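PDB 3SEE: hypothetical sugar binding protein from Bacteroides thetaiotaomicron, which is of unknown function but, as a member of the galactose-binding-domain-like superfamily, probably binds a carbohydrate. Local coordinates for residues I12-E15 against K16-E20; Y112-Q115 against T116-K120; A174-K178 against K179-A183. One frame throughout, in Å; residues are numbered along the deposited sequence.

All three contacts are local and use different loops; only contact 2 includes part of a strand (112-115). Contact 2 is partly buried at the end of strand 108-115, whereas contacts 1 and 3 are at the surface on opposite sides of the chain's centre, about 35 Å apart centre to centre. Contact 1 folds the loop before strand 24-25 against strands of both sheets and relies on one asparagine amide gripping backbone. Contact 2 adds charge, a lysine-glutamate bridge where the strand gives way to loop. Contact 3, between strands 170-172 and 186-188, uses serine hydroxyls and a water. Contacts 2 and 3 touch, Tyr112 CD2 packing on Ile175 CD1 at 4.1 Å; contact 1 touches neither.

Contact 1 (I12-E15 against K16-E20); sequences IKNE and KFATE
Asn14 reaches forward along the chain and clasps the backbone of Thr19 with both ends of its side-chain amide. OD1 of Asn14 accepts from Thr19 N at 3.1 Å, the donor tilted somewhat from the carbonyl plane. On the other branch ND2 of Asn14 donates a hydrogen bond to Thr19 O at 2.9 Å, nearly straight and close to the plane of the amide. Two bonds to one residue fix the amide's rotation and decide which end is oxygen. Its first torsion swings CG away from the backbone N (chi1 -170°), carrying the amide across to Thr19, whose CB lies 3.7 Å from Asn14 OD1.

The backbone between is drawn in by a type I turn from Asn14 to Phe17, closed by Phe17 N to Asn14 O at 3.1 Å. The same oxygen also accepts from Trp36 NE1, so two donors hold it. It sits over one face of the Phe17 ring, offset toward the rim.

This compact side contrasts with Glu15 and Lys16, whose side chains meet at a slant with little grip. Glu15 OE2 and Lys16 NZ are 4.1 Å apart, too far for a salt bridge though their opposite charges probably attract weakly. Lys16 NZ is instead committed to a salt bridge with Asp216.

Phe17 is the buried element: its ring meets that of Trp36 at about 35° and packs on Met63, Leu81 and Val217, while its carbonyl takes the indole N-H of Trp51. Glu15 pairs through its backbone with Val217, so this loop before strand 24-25 is stitched to strand 211-221 and packs through Phe17 against strands 61-66 and 79-85, drawn from both sheets.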
ATOM      1  N   ILE A  12      -6.005  -7.696  -8.886  1.00 12.52           N
ATOM      2  CA  ILE A  12      -6.697  -6.473  -8.473  1.00 11.41           C
ATOM      3  C   ILE A  12      -7.890  -6.253  -9.393  1.00 11.10           C
ATOM      4  O   ILE A  12      -7.767  -6.377 -10.592  1.00 13.36           O
ATOM      5  CB  ILE A  12      -5.725  -5.275  -8.571  1.00 11.45           C
ATOM      6  CG1 ILE A  12      -4.641  -5.383  -7.489  1.00 14.55           C
ATOM      7  CG2 ILE A  12      -6.454  -3.923  -8.513  1.00 11.51           C
ATOM      8  CD1 ILE A  12      -5.121  -5.077  -6.128  1.00 17.16           C
ATOM      9  N   LYS A  13      -9.028  -5.955  -8.783  1.00 10.28           N
ATOM     10  CA  LYS A  13     -10.299  -5.666  -9.460  0.50 10.54           C
ATOM     11  C   LYS A  13     -10.496  -4.156  -9.618  1.00 10.24           C
ATOM     12  O   LYS A  13      -9.937  -3.369  -8.854  1.00  9.99           O
ATOM     13  CB  LYS A  13     -11.456  -6.225  -8.637  0.50 10.88           C
ATOM     14  CG  LYS A  13     -11.369  -7.730  -8.338  0.50 12.80           C
ATOM     15  CD  LYS A  13     -11.312  -8.535  -9.626  0.50 15.23           C
ATOM     16  N   ASN A  14     -11.305  -3.758 -10.614  1.00 10.11           N
ATOM     17  CA  ASN A  14     -11.541  -2.347 -10.933  1.00 10.23           C
ATOM     18  C   ASN A  14     -10.184  -1.635 -11.037  1.00  9.70           C
ATOM     19  O   ASN A  14      -9.963  -0.556 -10.494  1.00  9.69           O
ATOM     20  CB  ASN A  14     -12.453  -1.670  -9.913  1.00 10.33           C
ATOM     21  CG  ASN A  14     -12.910  -0.281 -10.326  1.00  9.87           C
ATOM     22  OD1 ASN A  14     -12.945   0.058 -11.521  1.00 10.96           O
ATOM     23  ND2 ASN A  14     -13.283   0.539  -9.329  1.00 10.62           N
ATOM     24  N   GLU A  15      -9.312  -2.236 -11.824  1.00 10.36           N
ATOM     25  CA  GLU A  15      -7.903  -1.865 -11.855  1.00 11.17           C
ATOM     26  C   GLU A  15      -7.615  -0.519 -12.461  1.00 10.91           C
ATOM     27  O   GLU A  15      -6.585   0.066 -12.192  1.00 11.31           O
ATOM     28  CB  GLU A  15      -7.114  -2.953 -12.568  1.00 12.43           C
ATOM     29  CG  GLU A  15      -7.317  -3.071 -14.051  1.00 15.51           C
ATOM     30  CD  GLU A  15      -8.615  -3.683 -14.524  1.00 21.54           C
ATOM     31  OE1 GLU A  15      -9.432  -4.254 -13.744  1.00 21.26           O
ATOM     32  OE2 GLU A  15      -8.785  -3.606 -15.778  1.00 28.32           O
ATOM     33  N   LYS A  16      -8.539  -0.035 -13.278  1.00 10.25           N
ATOM     34  CA  LYS A  16      -8.384   1.275 -13.903  0.50 10.72           C
ATOM     35  C   LYS A  16      -9.373   2.294 -13.352  1.00 10.57           C
ATOM     36  O   LYS A  16      -9.496   3.403 -13.883  1.00 11.29           O
ATOM     37  CB  LYS A  16      -8.482   1.169 -15.428  0.50 11.59           C
ATOM     38  CG  LYS A  16      -7.220   0.543 -16.031  0.50 12.61           C
ATOM     39  CD  LYS A  16      -7.370   0.298 -17.500  0.50 16.13           C
ATOM     40  CE  LYS A  16      -6.108  -0.216 -18.128  0.50 17.62           C
ATOM     41  NZ  LYS A  16      -5.691  -1.555 -17.596  0.50 20.09           N
ATOM     42  N   PHE A  17     -10.049   1.952 -12.264  1.00  9.79           N
ATOM     43  CA  PHE A  17     -10.984   2.881 -11.619  1.00  9.84           C
ATOM     44  C   PHE A  17     -12.085   3.304 -12.565  1.00 10.36           C
ATOM     45  O   PHE A  17     -12.659   4.359 -12.427  1.00 10.31           O
ATOM     46  CB  PHE A  17     -10.248   4.060 -10.993  1.00  9.62           C
ATOM     47  CG  PHE A  17      -9.192   3.611 -10.030  1.00  9.04           C
ATOM     48  CD1 PHE A  17      -9.522   3.161  -8.760  1.00  9.68           C
ATOM     49  CD2 PHE A  17      -7.867   3.593 -10.395  1.00 10.53           C
ATOM     50  CE1 PHE A  17      -8.556   2.693  -7.889  1.00 10.32           C
ATOM     51  CE2 PHE A  17      -6.896   3.105  -9.527  1.00 10.93           C
ATOM     52  CZ  PHE A  17      -7.257   2.660  -8.277  1.00 10.17           C
ATOM     53  N   ALA A  18     -12.419   2.436 -13.518  1.00 11.04           N
ATOM     54  CA  ALA A  18     -13.534   2.733 -14.412  1.00 11.69           C
ATOM     55  C   ALA A  18     -14.860   2.846 -13.681  1.00 12.21           C
ATOM     56  O   ALA A  18     -15.741   3.599 -14.112  1.00 13.86           O
ATOM     57  CB  ALA A  18     -13.623   1.691 -15.516  1.00 13.72           C
ATOM     58  N   THR A  19     -15.013   2.105 -12.581  1.00 12.76           N
ATOM     59  CA  THR A  19     -16.138   2.235 -11.666  1.00 14.08           C
ATOM     60  C   THR A  19     -15.754   3.195 -10.537  1.00 12.68           C
ATOM     61  O   THR A  19     -14.698   3.028  -9.907  1.00 12.05           O
ATOM     62  CB  THR A  19     -16.499   0.829 -11.087  1.00 15.01           C
ATOM     63  OG1 THR A  19     -16.870  -0.011 -12.193  1.00 20.74           O
ATOM     64  CG2 THR A  19     -17.658   0.909 -10.100  1.00 18.51           C
ATOM     65  N   GLU A  20     -16.594   4.197 -10.269  1.00 13.23           N
ATOM     66  CA  GLU A  20     -16.358   5.153  -9.212  1.00 13.12           C
ATOM     67  C   GLU A  20     -16.186   4.452  -7.864  1.00 12.54           C
ATOM     68  O   GLU A  20     -16.926   3.515  -7.522  1.00 14.53           O
ATOM     69  CB  GLU A  20     -17.522   6.161  -9.150  1.00 14.22           C
ATOM     70  CG  GLU A  20     -17.356   7.225  -8.071  1.00 15.61           C
ATOM     71  CD  GLU A  20     -18.408   8.329  -8.123  1.00 20.41           C
ATOM     72  OE1 GLU A  20     -19.367   8.191  -8.899  1.00 24.28           O
ATOM     73  OE2 GLU A  20     -18.228   9.344  -7.429  1.00 22.12           O
TER

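Contact 2 (Y112-Q115 against T116-K120); sequences YIKQ and TNEEK
Lys114 and Glu118 carry the ionic part of this contact. NZ of Lys114 donates to OE2 of Glu118 at 2.8 Å in a salt bridge, arriving on the anti side of the carboxylate oxygen and a little out of its plane. The two side chains cross at about a right angle. The lysine runs extended until its last torsion, where a bend (chi4 -66°) turns the ammonium back to the glutamate, and its CE lies 3.6 Å from Glu118 OE2. The other oxygen, OE1 of Glu118, is bonded to the hydroxyl of Thr129; with each oxygen engaged, the carboxylate is unlikely to turn readily.

The neutral hydrogen bond comes from Gln115. Its extended side chain places NE2 2.9 Å from Asn117 O in a nearly straight bond. The oxygen lies nearly in the amide plane, although the donor stands above the plane of the Asn117 carbonyl.

Packing joins the two sets. The Gln115 amide and the Glu118 carboxylate lie stacked, their planes only 17° apart, with Gln115 CD 3.7 Å from Glu118 OE1. Nearer the backbone, Gln115 CB comes to 3.6 Å from Glu118 OE2.

Beyond the pair, Lys114 is hydrogen-bonded through its backbone to Tyr200 and Gln115 to Thr129, while Thr116 OG1 bonds Asp198 OD1. The arrangement is a strand-to-loop transition: side chains of the last two residues of strand 108-115 hold the first residues of the following loop, Asn117 and Glu118, in a beta-rich fold consistent with a galactose-binding-like domain.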
ATOM      1  N   TYR A 112       2.432  -1.075   0.697  1.00  6.89           N
ATOM      2  CA  TYR A 112       2.715  -2.242   1.518  1.00  6.84           C
ATOM      3  C   TYR A 112       1.559  -3.231   1.321  1.00  6.80           C
ATOM      4  O   TYR A 112       0.501  -2.870   0.793  1.00  7.23           O
ATOM      5  CB  TYR A 112       2.964  -1.899   2.999  1.00  7.23           C
ATOM      6  CG  TYR A 112       1.823  -1.253   3.754  1.00  6.96           C
ATOM      7  CD1 TYR A 112       0.754  -2.005   4.218  1.00  7.25           C
ATOM      8  CD2 TYR A 112       1.801   0.112   3.977  1.00  8.13           C
ATOM      9  CE1 TYR A 112      -0.289  -1.423   4.909  1.00  7.90           C
ATOM     10  CE2 TYR A 112       0.751   0.708   4.662  1.00  7.90           C
ATOM     11  CZ  TYR A 112      -0.290  -0.071   5.134  1.00  7.66           C
ATOM     12  OH  TYR A 112      -1.355   0.485   5.819  1.00  8.44           O
ATOM     13  N   ILE A 113       1.766  -4.474   1.766  1.00  6.75           N
ATOM     14  CA  ILE A 113       0.750  -5.519   1.645  1.00  7.18           C
ATOM     15  C   ILE A 113       0.712  -6.233   2.993  1.00  7.28           C
ATOM     16  O   ILE A 113       1.690  -6.853   3.413  1.00  8.07           O
ATOM     17  CB  ILE A 113       1.050  -6.502   0.491  1.00  7.26           C
ATOM     18  CG1 ILE A 113       1.371  -5.764  -0.820  1.00  8.47           C
ATOM     19  CG2 ILE A 113      -0.161  -7.449   0.300  1.00  9.30           C
ATOM     20  CD1 ILE A 113       1.684  -6.697  -2.017  1.00 10.32           C
ATOM     21  N   LYS A 114      -0.418  -6.102   3.689  1.00  7.32           N
ATOM     22  CA  LYS A 114      -0.540  -6.449   5.101  1.00  7.30           C
ATOM     23  C   LYS A 114      -1.655  -7.460   5.337  1.00  7.15           C
ATOM     24  O   LYS A 114      -2.684  -7.459   4.678  1.00  7.96           O
ATOM     25  CB  LYS A 114      -0.793  -5.182   5.949  1.00  7.71           C
ATOM     26  CG  LYS A 114      -0.664  -5.396   7.444  1.00  8.51           C
ATOM     27  CD  LYS A 114      -0.804  -4.087   8.200  1.00  8.60           C
ATOM     28  CE  LYS A 114      -0.565  -4.231   9.690  1.00  9.49           C
ATOM     29  NZ  LYS A 114      -1.612  -5.064  10.360  1.00  9.70           N
ATOM     30  N   GLN A 115      -1.460  -8.281   6.359  1.00  7.58           N
ATOM     31  CA  GLN A 115      -2.488  -9.174   6.862  1.00  7.74           C
ATOM     32  C   GLN A 115      -3.712  -8.395   7.357  1.00  7.56           C
ATOM     33  O   GLN A 115      -3.584  -7.436   8.109  1.00  8.45           O
ATOM     34  CB  GLN A 115      -1.896  -9.996   7.987  1.00  8.17           C
ATOM     35  CG  GLN A 115      -2.863 -11.010   8.604  1.00  8.56           C
ATOM     36  CD  GLN A 115      -2.166 -12.028   9.488  1.00  9.16           C
ATOM     37  OE1 GLN A 115      -0.982 -12.309   9.280  1.00  9.75           O
ATOM     38  NE2 GLN A 115      -2.897 -12.625  10.435  1.00  9.93           N
ATOM     39  N   THR A 116      -4.914  -8.840   6.966  1.00  8.29           N
ATOM     40  CA  THR A 116      -6.127  -8.119   7.340  1.00  8.46           C
ATOM     41  C   THR A 116      -6.477  -8.261   8.821  1.00  7.78           C
ATOM     42  O   THR A 116      -6.702  -7.246   9.501  1.00  8.95           O
ATOM     43  CB  THR A 116      -7.308  -8.559   6.485  1.00  8.66           C
ATOM     44  OG1 THR A 116      -6.930  -8.455   5.108  1.00  9.09           O
ATOM     45  CG2 THR A 116      -8.550  -7.720   6.754  1.00 11.05           C
ATOM     46  N   ASN A 117      -6.536  -9.513   9.279  1.00  8.63           N
ATOM     47  CA  ASN A 117      -7.002  -9.819  10.626  1.00  8.92           C
ATOM     48  C   ASN A 117      -5.865 -10.424  11.436  1.00  9.02           C
ATOM     49  O   ASN A 117      -5.523 -11.585  11.258  1.00 10.28           O
ATOM     50  CB  ASN A 117      -8.225 -10.744  10.572  1.00  8.94           C
ATOM     51  CG  ASN A 117      -9.480 -10.006  10.162  1.00  9.11           C
ATOM     52  OD1 ASN A 117      -9.684  -8.878  10.606  1.00 12.42           O
ATOM     53  ND2 ASN A 117     -10.327 -10.623   9.338  1.00 11.44           N
ATOM     54  N   GLU A 118      -5.252  -9.583  12.265  1.00 10.05           N
ATOM     55  CA  GLU A 118      -4.064  -9.932  13.042  1.00 10.35           C
ATOM     56  C   GLU A 118      -4.427 -10.474  14.403  1.00 12.53           C
ATOM     57  O   GLU A 118      -5.427 -10.093  14.988  1.00 12.97           O
ATOM     58  CB  GLU A 118      -3.210  -8.682  13.261  1.00 10.43           C
ATOM     59  CG  GLU A 118      -2.744  -8.006  11.955  1.00  9.82           C
ATOM     60  CD  GLU A 118      -1.401  -8.456  11.429  1.00  9.27           C
ATOM     61  OE1 GLU A 118      -0.871  -9.520  11.818  1.00  9.59           O
ATOM     62  OE2 GLU A 118      -0.885  -7.714  10.545  1.00  9.22           O
ATOM     63  N   GLU A 119      -3.557 -11.342  14.902  1.00 14.17           N
ATOM     64  CA  GLU A 119      -3.689 -11.778  16.293  0.50 16.31           C
ATOM     65  C   GLU A 119      -2.865 -10.860  17.169  1.00 18.20           C
ATOM     66  O   GLU A 119      -2.104 -10.019  16.688  1.00 16.50           O
ATOM     67  CB  GLU A 119      -3.297 -13.251  16.445  0.50 16.64           C
ATOM     68  CG  GLU A 119      -4.163 -14.202  15.625  0.50 17.83           C
ATOM     69  CD  GLU A 119      -5.631 -14.209  16.061  0.50 19.50           C
ATOM     70  OE1 GLU A 119      -5.861 -14.321  17.284  0.50 22.44           O
ATOM     71  OE2 GLU A 119      -6.567 -14.112  15.206  0.50 19.57           O
ATOM     72  N   LYS A 120      -3.069 -10.983  18.483  1.00 22.56           N
ATOM     73  CA  LYS A 120      -2.282 -10.250  19.465  0.50 25.50           C
ATOM     74  C   LYS A 120      -1.138 -11.126  19.961  1.00 27.60           C
ATOM     75  O   LYS A 120      -1.254 -12.354  19.984  1.00 28.31           O
ATOM     76  CB  LYS A 120      -3.169  -9.829  20.633  0.50 26.12           C
ATOM     77  CG  LYS A 120      -4.020  -8.617  20.338  0.50 27.91           C
ATOM     78  CD  LYS A 120      -5.164  -8.491  21.329  0.50 30.04           C
ATOM     79  CE  LYS A 120      -5.600  -7.039  21.495  0.50 30.86           C
ATOM     80  NZ  LYS A 120      -6.139  -6.425  20.242  0.50 31.92           N
TER

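Contact 3 (A174-K178 against K179-A183); sequences AISSK and KSNPA
A surface turn held by short polar side chains joins Ser177 to Ser180 and Asn181, in the loop between strands 170-172 and 186-188. Two hydrogen bonds join the serines, both donated by Ser180: its OG to Ser177 O at 2.9 Å, and its backbone N to Ser177 OG at 3.1 Å. Both hydroxyls sit between their own backbone N and carbonyl carbon (chi1 72° for Ser177), which turns them inward to the facing backbone. A water accepts from Ser177 N and donates to Ser180 OG, bridging Ser177 N and Ser180 OG.

Asn181 closes the turn itself. Its N bonds Lys178 O at 3.0 Å, while its side chain lies back along the earlier residues: ND2 comes 3.0 Å from Ser176 OG and 3.4 Å from Ala174 CB. At the amide's other end OD1 accepts from Ala183 N at 3.0 Å, a rather bent bond. With an alanine here, Ala183 N would probably lose its acceptor and a gap would open beside Ser176 and Ala174.

The loop is tied to its surroundings by Ile175 O with Ser145 OG, and by the backbone of Lys179 with Pro142. The arrangement is a type I beta turn from Lys178 whose last residue, Asn181, begins an Asx turn, with Ser177 bonded to Ser180 just ahead of it.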
ATOM      1  N   ALA A 174       7.098  -6.202  11.187  1.00  9.39           N
ATOM      2  CA  ALA A 174       7.024  -4.773  11.493  1.00 10.56           C
ATOM      3  C   ALA A 174       7.261  -3.993  10.228  1.00  9.68           C
ATOM      4  O   ALA A 174       7.860  -4.494   9.279  1.00 10.58           O
ATOM      5  CB  ALA A 174       8.043  -4.376  12.575  1.00 14.67           C
ATOM      6  N   ILE A 175       6.801  -2.748  10.232  1.00  9.60           N
ATOM      7  CA  ILE A 175       7.054  -1.822   9.151  1.00  9.36           C
ATOM      8  C   ILE A 175       8.302  -0.973   9.391  1.00  9.39           C
ATOM      9  O   ILE A 175       8.815  -0.317   8.487  1.00  9.55           O
ATOM     10  CB  ILE A 175       5.807  -0.925   8.917  1.00  9.63           C
ATOM     11  CG1 ILE A 175       5.767  -0.325   7.511  1.00 10.44           C
ATOM     12  CG2 ILE A 175       5.706   0.151   9.990  1.00 12.04           C
ATOM     13  CD1 ILE A 175       4.410   0.283   7.133  1.00 12.18           C
ATOM     14  N   SER A 176       8.804  -1.025  10.618  1.00 10.18           N
ATOM     15  CA  SER A 176       9.932  -0.218  11.032  1.00 11.73           C
ATOM     16  C   SER A 176      11.258  -0.762  10.489  1.00 10.99           C
ATOM     17  O   SER A 176      11.360  -1.902  10.047  1.00 12.16           O
ATOM     18  CB  SER A 176       9.973  -0.154  12.557  1.00 13.06           C
ATOM     19  OG  SER A 176       9.853  -1.443  13.122  1.00 18.19           O
ATOM     20  N   SER A 177      12.276   0.083  10.525  1.00 11.14           N
ATOM     21  CA  SER A 177      13.617  -0.348  10.162  1.00 10.65           C
ATOM     22  C   SER A 177      14.223  -1.295  11.166  1.00 11.01           C
ATOM     23  O   SER A 177      13.857  -1.303  12.339  1.00 11.95           O
ATOM     24  CB  SER A 177      14.552   0.858  10.046  1.00 11.26           C
ATOM     25  OG  SER A 177      14.817   1.369  11.331  1.00 12.04           O
ATOM     26  N   LYS A 178      15.201  -2.059  10.702  1.00 10.33           N
ATOM     27  CA  LYS A 178      15.941  -2.958  11.594  1.00 10.85           C
ATOM     28  C   LYS A 178      16.674  -2.146  12.661  1.00 11.03           C
ATOM     29  O   LYS A 178      16.625  -2.492  13.843  1.00 11.26           O
ATOM     30  CB  LYS A 178      16.890  -3.846  10.788  1.00 11.00           C
ATOM     31  CG  LYS A 178      17.754  -4.766  11.646  1.00 11.40           C
ATOM     32  CD  LYS A 178      16.923  -5.697  12.525  1.00 11.37           C
ATOM     33  CE  LYS A 178      17.765  -6.808  13.171  1.00 12.79           C
ATOM     34  NZ  LYS A 178      18.887  -6.304  13.967  1.00 13.66           N
ATOM     35  N   LYS A 179      17.370  -1.071  12.291  1.00 11.64           N
ATOM     36  CA  LYS A 179      18.142  -0.298  13.279  0.50 13.01           C
ATOM     37  C   LYS A 179      17.247   0.168  14.405  1.00 12.89           C
ATOM     38  O   LYS A 179      17.648   0.152  15.573  1.00 13.81           O
ATOM     39  CB  LYS A 179      18.817   0.916  12.624  0.50 13.63           C
ATOM     40  CG  LYS A 179      19.556   1.851  13.612  0.50 15.83           C
ATOM     41  CD  LYS A 179      20.655   1.097  14.384  0.50 19.74           C
ATOM     42  CE  LYS A 179      21.553   2.028  15.192  0.50 21.96           C
ATOM     43  NZ  LYS A 179      22.567   1.262  15.993  0.50 24.80           N
ATOM     44  N   SER A 180      16.024   0.569  14.071  1.00 12.68           N
ATOM     45  CA  SER A 180      15.117   1.110  15.076  1.00 13.68           C
ATOM     46  C   SER A 180      14.449   0.036  15.936  1.00 12.53           C
ATOM     47  O   SER A 180      13.843   0.377  16.944  1.00 15.05           O
ATOM     48  CB  SER A 180      14.010   1.915  14.408  1.00 14.76           C
ATOM     49  OG  SER A 180      13.040   1.053  13.832  1.00 15.01           O
ATOM     50  N   ASN A 181      14.557  -1.235  15.552  1.00 11.86           N
ATOM     51  CA  ASN A 181      13.693  -2.287  16.080  1.00 11.38           C
ATOM     52  C   ASN A 181      14.419  -3.606  16.254  1.00 12.14           C
ATOM     53  O   ASN A 181      14.419  -4.445  15.372  1.00 10.98           O
ATOM     54  CB  ASN A 181      12.463  -2.460  15.192  1.00 11.27           C
ATOM     55  CG  ASN A 181      11.486  -3.464  15.730  1.00 11.94           C
ATOM     56  OD1 ASN A 181      11.648  -3.991  16.843  1.00 12.27           O
ATOM     57  ND2 ASN A 181      10.450  -3.735  14.950  1.00 13.78           N
ATOM     58  N   PRO A 182      15.003  -3.832  17.449  1.00 11.50           N
ATOM     59  CA  PRO A 182      15.698  -5.103  17.697  1.00 12.00           C
ATOM     60  C   PRO A 182      14.826  -6.337  17.679  1.00 11.34           C
ATOM     61  O   PRO A 182      15.331  -7.452  17.677  1.00 11.72           O
ATOM     62  CB  PRO A 182      16.311  -4.910  19.087  1.00 12.85           C
ATOM     63  CG  PRO A 182      16.492  -3.434  19.220  1.00 14.86           C
ATOM     64  CD  PRO A 182      15.297  -2.831  18.490  1.00 13.24           C
ATOM     65  N   ALA A 183      13.509  -6.145  17.667  1.00 10.59           N
ATOM     66  CA  ALA A 183      12.541  -7.244  17.582  1.00 10.54           C
ATOM     67  C   ALA A 183      12.115  -7.574  16.152  1.00 10.64           C
ATOM     68  O   ALA A 183      11.337  -8.500  15.942  1.00 11.59           O
ATOM     69  CB  ALA A 183      11.291  -6.921  18.431  1.00 11.46           C
TER
HETATM   70  O   HOH W   1      11.591   2.763  11.616  1.00 22.96           O